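Local coordinates for NO-binding heme-dependent sensor protein (Shewanella oneidensis, PDB 4U9J), which probably senses nitric oxide through a bound heme, whose place is taken here by manganese protoporphyrin IX, and also holds a zinc ion, at residues 141-146 with 172-177. The protein carries 3 engineered substitutions. Sequence-based numbering, arbitrary orientation.
With ZN (zinc ion), chain D; MNH (manganese protoporphyrin IX), chain C.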
ATOM      1  N   CYS A 141       0.468  -1.467  -5.448  1.00 40.57           N
ATOM      2  CA  CYS A 141       0.013  -1.028  -4.143  1.00 39.64           C
ATOM      3  C   CYS A 141       1.220  -0.627  -3.332  1.00 39.33           C
ATOM      4  O   CYS A 141       1.176   0.350  -2.672  1.00 37.21           O
ATOM      5  CB  CYS A 141      -0.788  -2.117  -3.393  1.00 42.73           C
ATOM      6  SG  CYS A 141      -1.587  -1.471  -1.922  1.00 44.14           S
ATOM      7  N   ALA A 142       2.319  -1.379  -3.437  1.00 38.53           N
ATOM      8  CA  ALA A 142       3.536  -1.021  -2.717  1.00 37.98           C
ATOM      9  C   ALA A 142       4.135   0.285  -3.170  1.00 45.00           C
ATOM     10  O   ALA A 142       4.591   1.037  -2.306  1.00 38.83           O
ATOM     11  CB  ALA A 142       4.581  -2.106  -2.852  1.00 36.81           C
ATOM     12  N   GLU A 143       4.146   0.547  -4.521  1.00 38.67           N
ATOM     13  CA  GLU A 143       4.578   1.864  -5.005  1.00 43.50           C
ATOM     14  C   GLU A 143       3.785   2.978  -4.367  1.00 41.76           C
ATOM     15  O   GLU A 143       4.331   3.938  -3.870  1.00 40.76           O
ATOM     16  CB  GLU A 143       4.466   2.033  -6.549  1.00 40.62           C
ATOM     17  CG  GLU A 143       5.634   1.540  -7.247  1.00 48.92           C
ATOM     18  CD  GLU A 143       5.739   2.088  -8.676  1.00 43.65           C
ATOM     19  OE1 GLU A 143       6.218   1.286  -9.477  1.00 45.10           O
ATOM     20  OE2 GLU A 143       5.395   3.229  -8.955  1.00 50.80           O
ATOM     21  N   GLY A 144       2.477   2.868  -4.408  1.00 40.56           N
ATOM     22  CA  GLY A 144       1.632   3.871  -3.784  1.00 40.06           C
ATOM     23  C   GLY A 144       1.927   4.042  -2.294  1.00 40.01           C
ATOM     24  O   GLY A 144       1.996   5.152  -1.820  1.00 40.98           O
ATOM     25  N   LEU A 145       2.130   2.943  -1.573  1.00 41.02           N
ATOM     26  CA  LEU A 145       2.393   3.011  -0.125  1.00 40.03           C
ATOM     27  C   LEU A 145       3.693   3.785   0.128  1.00 42.13           C
ATOM     28  O   LEU A 145       3.762   4.547   1.078  1.00 40.04           O
ATOM     29  CB  LEU A 145       2.451   1.606   0.534  1.00 35.88           C
ATOM     30  CG  LEU A 145       1.080   1.046   0.805  1.00 37.46           C
ATOM     31  CD1 LEU A 145       1.095  -0.479   0.889  1.00 39.94           C
ATOM     32  CD2 LEU A 145       0.556   1.584   2.126  1.00 39.84           C
ATOM     33  N   LEU A 146       4.676   3.633  -0.765  1.00 38.44           N
ATOM     34  CA  LEU A 146       5.959   4.318  -0.625  1.00 40.61           C
ATOM     35  C   LEU A 146       5.779   5.782  -0.894  1.00 41.32           C
ATOM     36  O   LEU A 146       6.366   6.608  -0.191  1.00 40.26           O
ATOM     37  CB  LEU A 146       6.994   3.729  -1.547  1.00 38.04           C
ATOM     38  CG  LEU A 146       7.423   2.334  -1.143  1.00 40.66           C
ATOM     39  CD1 LEU A 146       8.124   1.715  -2.309  1.00 40.76           C
ATOM     40  CD2 LEU A 146       8.368   2.361   0.006  1.00 38.49           C
ATOM     41  N   CYS A 172       9.612  -8.244  -7.700  1.00 42.38           N
ATOM     42  CA  CYS A 172       9.830  -6.924  -8.282  1.00 39.90           C
ATOM     43  C   CYS A 172      11.002  -6.207  -7.608  1.00 43.43           C
ATOM     44  O   CYS A 172      11.257  -6.426  -6.427  1.00 40.83           O
ATOM     45  CB  CYS A 172       8.566  -6.090  -8.156  1.00 40.31           C
ATOM     46  SG  CYS A 172       7.032  -6.819  -8.724  1.00 42.27           S
ATOM     47  N   MET A 173      11.727  -5.377  -8.363  0.58 39.52           N
ATOM     48  CA  MET A 173      12.728  -4.499  -7.800  0.58 38.53           C
ATOM     49  C   MET A 173      12.210  -3.065  -7.911  0.58 39.15           C
ATOM     50  O   MET A 173      11.911  -2.594  -9.002  0.58 38.27           O
ATOM     51  CB  MET A 173      14.077  -4.634  -8.505  0.58 39.52           C
ATOM     52  CG  MET A 173      14.837  -5.915  -8.163  0.58 43.64           C
ATOM     53  SD  MET A 173      15.253  -6.222  -6.397  0.58 46.53           S
ATOM     54  CE  MET A 173      16.145  -4.765  -5.918  0.58 42.93           C
ATOM     55  N   LEU A 174      12.065  -2.394  -6.778  1.00 38.36           N
ATOM     56  CA  LEU A 174      11.685  -0.977  -6.743  1.00 37.38           C
ATOM     57  C   LEU A 174      12.886  -0.184  -6.321  1.00 38.00           C
ATOM     58  O   LEU A 174      13.339  -0.285  -5.202  1.00 41.24           O
ATOM     59  CB  LEU A 174      10.520  -0.706  -5.792  1.00 38.12           C
ATOM     60  CG  LEU A 174       9.117  -1.032  -6.312  1.00 43.59           C
ATOM     61  CD1 LEU A 174       9.035  -2.332  -6.837  1.00 44.51           C
ATOM     62  CD2 LEU A 174       8.131  -1.077  -5.170  1.00 41.24           C
ATOM     63  N   ILE A 175      13.399   0.611  -7.225  1.00 37.35           N
ATOM     64  CA  ILE A 175      14.594   1.360  -6.946  1.00 39.23           C
ATOM     65  C   ILE A 175      14.078   2.747  -6.584  1.00 40.78           C
ATOM     66  O   ILE A 175      13.541   3.457  -7.437  1.00 37.96           O
ATOM     67  CB  ILE A 175      15.590   1.406  -8.126  1.00 43.47           C
ATOM     68  CG1 ILE A 175      15.984  -0.012  -8.618  1.00 42.98           C
ATOM     69  CG2 ILE A 175      16.821   2.172  -7.693  1.00 43.54           C
ATOM     70  CD1 ILE A 175      16.604  -0.931  -7.552  1.00 41.70           C
ATOM     71  N   ILE A 176      14.235   3.104  -5.319  1.00 39.33           N
ATOM     72  CA  ILE A 176      13.690   4.332  -4.736  1.00 38.43           C
ATOM     73  C   ILE A 176      14.792   5.350  -4.700  1.00 39.77           C
ATOM     74  O   ILE A 176      15.882   5.145  -4.149  1.00 42.36           O
ATOM     75  CB  ILE A 176      13.155   4.116  -3.335  1.00 40.49           C
ATOM     76  CG1 ILE A 176      12.108   2.992  -3.280  1.00 39.29           C
ATOM     77  CG2 ILE A 176      12.468   5.393  -2.846  1.00 41.53           C
ATOM     78  CD1 ILE A 176      11.813   2.457  -1.899  1.00 37.56           C
ATOM     79  N   GLU A 177      14.521   6.490  -5.285  1.00 39.78           N
ATOM     80  CA  GLU A 177      15.449   7.590  -5.130  1.00 41.40           C
ATOM     81  C   GLU A 177      14.879   8.667  -4.215  1.00 43.85           C
ATOM     82  O   GLU A 177      13.860   9.288  -4.527  1.00 43.44           O
ATOM     83  CB  GLU A 177      15.810   8.236  -6.512  1.00 42.39           C
ATOM     84  CG  GLU A 177      16.638   9.521  -6.263  1.00 45.60           C
ATOM     85  CD  GLU A 177      16.887  10.370  -7.539  1.00 55.37           C
ATOM     86  OE1 GLU A 177      16.257  10.154  -8.592  1.00 56.39           O
ATOM     87  OE2 GLU A 177      17.709  11.319  -7.451  1.00 60.45           O
TER
HETATM   88 ZN    ZN D 202       6.057  -5.210  -9.988  1.00 41.91          ZN
HETATM   89 MN   MNH C 201       2.041  -3.241   4.743  1.00 40.79          MN
HETATM   90  CHA MNH C 201      -0.201  -5.278   3.566  1.00 41.10           C
HETATM   91  CHB MNH C 201       3.460  -3.040   1.828  1.00 39.78           C
HETATM   92  CHC MNH C 201       3.332  -0.168   5.486  1.00 40.49           C
HETATM   93  CHD MNH C 201       0.267  -2.932   7.520  1.00 40.55           C
HETATM   94  NA  MNH C 201       1.678  -4.175   2.883  1.00 40.26           N
HETATM   95  C1A MNH C 201       0.626  -4.973   2.524  1.00 40.40           C
HETATM   96  C2A MNH C 201       0.647  -5.206   1.070  1.00 39.30           C
HETATM   97  C3A MNH C 201       1.650  -4.465   0.525  1.00 38.38           C
HETATM   98  C4A MNH C 201       2.304  -3.843   1.687  1.00 39.42           C
HETATM   99  CMA MNH C 201       2.125  -4.235  -0.901  1.00 37.16           C
HETATM  100  CAA MNH C 201      -0.459  -6.041   0.385  1.00 39.33           C
HETATM  101  CBA MNH C 201      -0.241  -7.557   0.366  1.00 40.96           C
HETATM  102  CGA MNH C 201       0.820  -8.210  -0.485  1.00 41.61           C
HETATM  103  O1A MNH C 201       1.055  -9.438  -0.387  1.00 44.93           O
HETATM  104  O2A MNH C 201       1.436  -7.389  -1.218  1.00 39.77           O
HETATM  105  NB  MNH C 201       3.553  -1.904   3.915  1.00 40.06           N
HETATM  106  C1B MNH C 201       3.965  -1.923   2.547  1.00 39.89           C
HETATM  107  C2B MNH C 201       4.874  -0.866   2.133  1.00 40.06           C
HETATM  108  C3B MNH C 201       4.752  -0.158   3.304  1.00 40.56           C
HETATM  109  C4B MNH C 201       3.896  -0.671   4.332  1.00 40.24           C
HETATM  110  CMB MNH C 201       5.609  -0.787   0.778  1.00 39.92           C
HETATM  111  CAB MNH C 201       5.394   1.144   3.562  1.00 41.33           C
HETATM  112  CBB MNH C 201       5.730   2.300   2.748  1.00 42.45           C
HETATM  113  NC  MNH C 201       1.819  -1.717   6.318  1.00 40.41           N
HETATM  114  C1C MNH C 201       2.460  -0.483   6.471  1.00 40.66           C
HETATM  115  C2C MNH C 201       2.075   0.256   7.678  1.00 41.08           C
HETATM  116  C3C MNH C 201       1.197  -0.590   8.209  1.00 40.64           C
HETATM  117  C4C MNH C 201       1.040  -1.783   7.430  1.00 40.46           C
HETATM  118  CMC MNH C 201       2.562   1.657   8.114  1.00 42.52           C
HETATM  119  CAC MNH C 201       0.454  -0.394   9.469  1.00 40.66           C
HETATM  120  CBC MNH C 201       1.062  -0.705  10.721  1.00 40.94           C
HETATM  121  ND  MNH C 201       0.415  -4.175   5.643  1.00 41.09           N
HETATM  122  C1D MNH C 201      -0.325  -3.949   6.783  1.00 41.27           C
HETATM  123  C2D MNH C 201      -1.582  -4.761   6.882  1.00 41.70           C
HETATM  124  C3D MNH C 201      -1.637  -5.401   5.675  1.00 42.14           C
HETATM  125  C4D MNH C 201      -0.497  -5.006   4.903  1.00 41.84           C
HETATM  126  CMD MNH C 201      -2.473  -4.734   8.075  1.00 42.84           C
HETATM  127  CAD MNH C 201      -2.694  -6.370   5.180  1.00 42.76           C
HETATM  128  CBD MNH C 201      -2.452  -7.806   5.600  1.00 46.71           C
HETATM  129  CGD MNH C 201      -3.619  -8.713   5.188  1.00 47.25           C
HETATM  130  O1D MNH C 201      -4.537  -8.218   4.504  1.00 45.78           O
HETATM  131  O2D MNH C 201      -3.721  -9.941   5.553  1.00 51.01           O
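L146 reaches across to the side chains of the strand with CD1, which meets CD1 of I176 at 3.8 Å and CD2 of L174 at 4.0 Å. The ethyl tip of I176 meets the forked end of L146, the two side chains crossing at about a right angle; leucine and isoleucine supply the apolar reach this interface needs. L174 spreads its CD2 further, to CG of E143 at 4.2 Å and, more loosely, to CB of A142. Small A142 suits this spot because its methyl sits between that branch of L174 and the porphyrin methyls, where a longer side chain would probably crowd them. In L146, CG anti to the carbonyl carbon (chi1 -70°) carries the fork toward the strand, and CD2 lies between CD1 of I176, at 3.9 Å, and the porphyrin vinyl carbon CBB, at 3.8 Å. With an alanine here, both methyl branches go, and a gap is likely to open between the I176 and L174 methyls and the vinyl group.

This is the helix-on-sheet packing of the H-NOX (heme-NO-binding) fold: segments 141-146 and 172-177, on helix 139-152 and strand 172-180, run nearly parallel, their axes 10.7 Å apart and 19° askew, on one face of the antiparallel sheet. L174 and I176, two apart on the strand, both point to the helix. In the next shell, I159 of the neighbouring strand touches L146, L174 and E143, and V95 of helix 91-96 touches L146 and I176.

Glutamate suits position E143 by joining an apolar methylene, set against L174, to a carboxylate whose OE1 is hydrogen-bonded to ND1 of H161. That second-shell bond probably fixes the imidazole's rotation. H161 binds the zinc with C139, C164 and C172, whose SG lies 2.3 Å from the metal at the start of the strand.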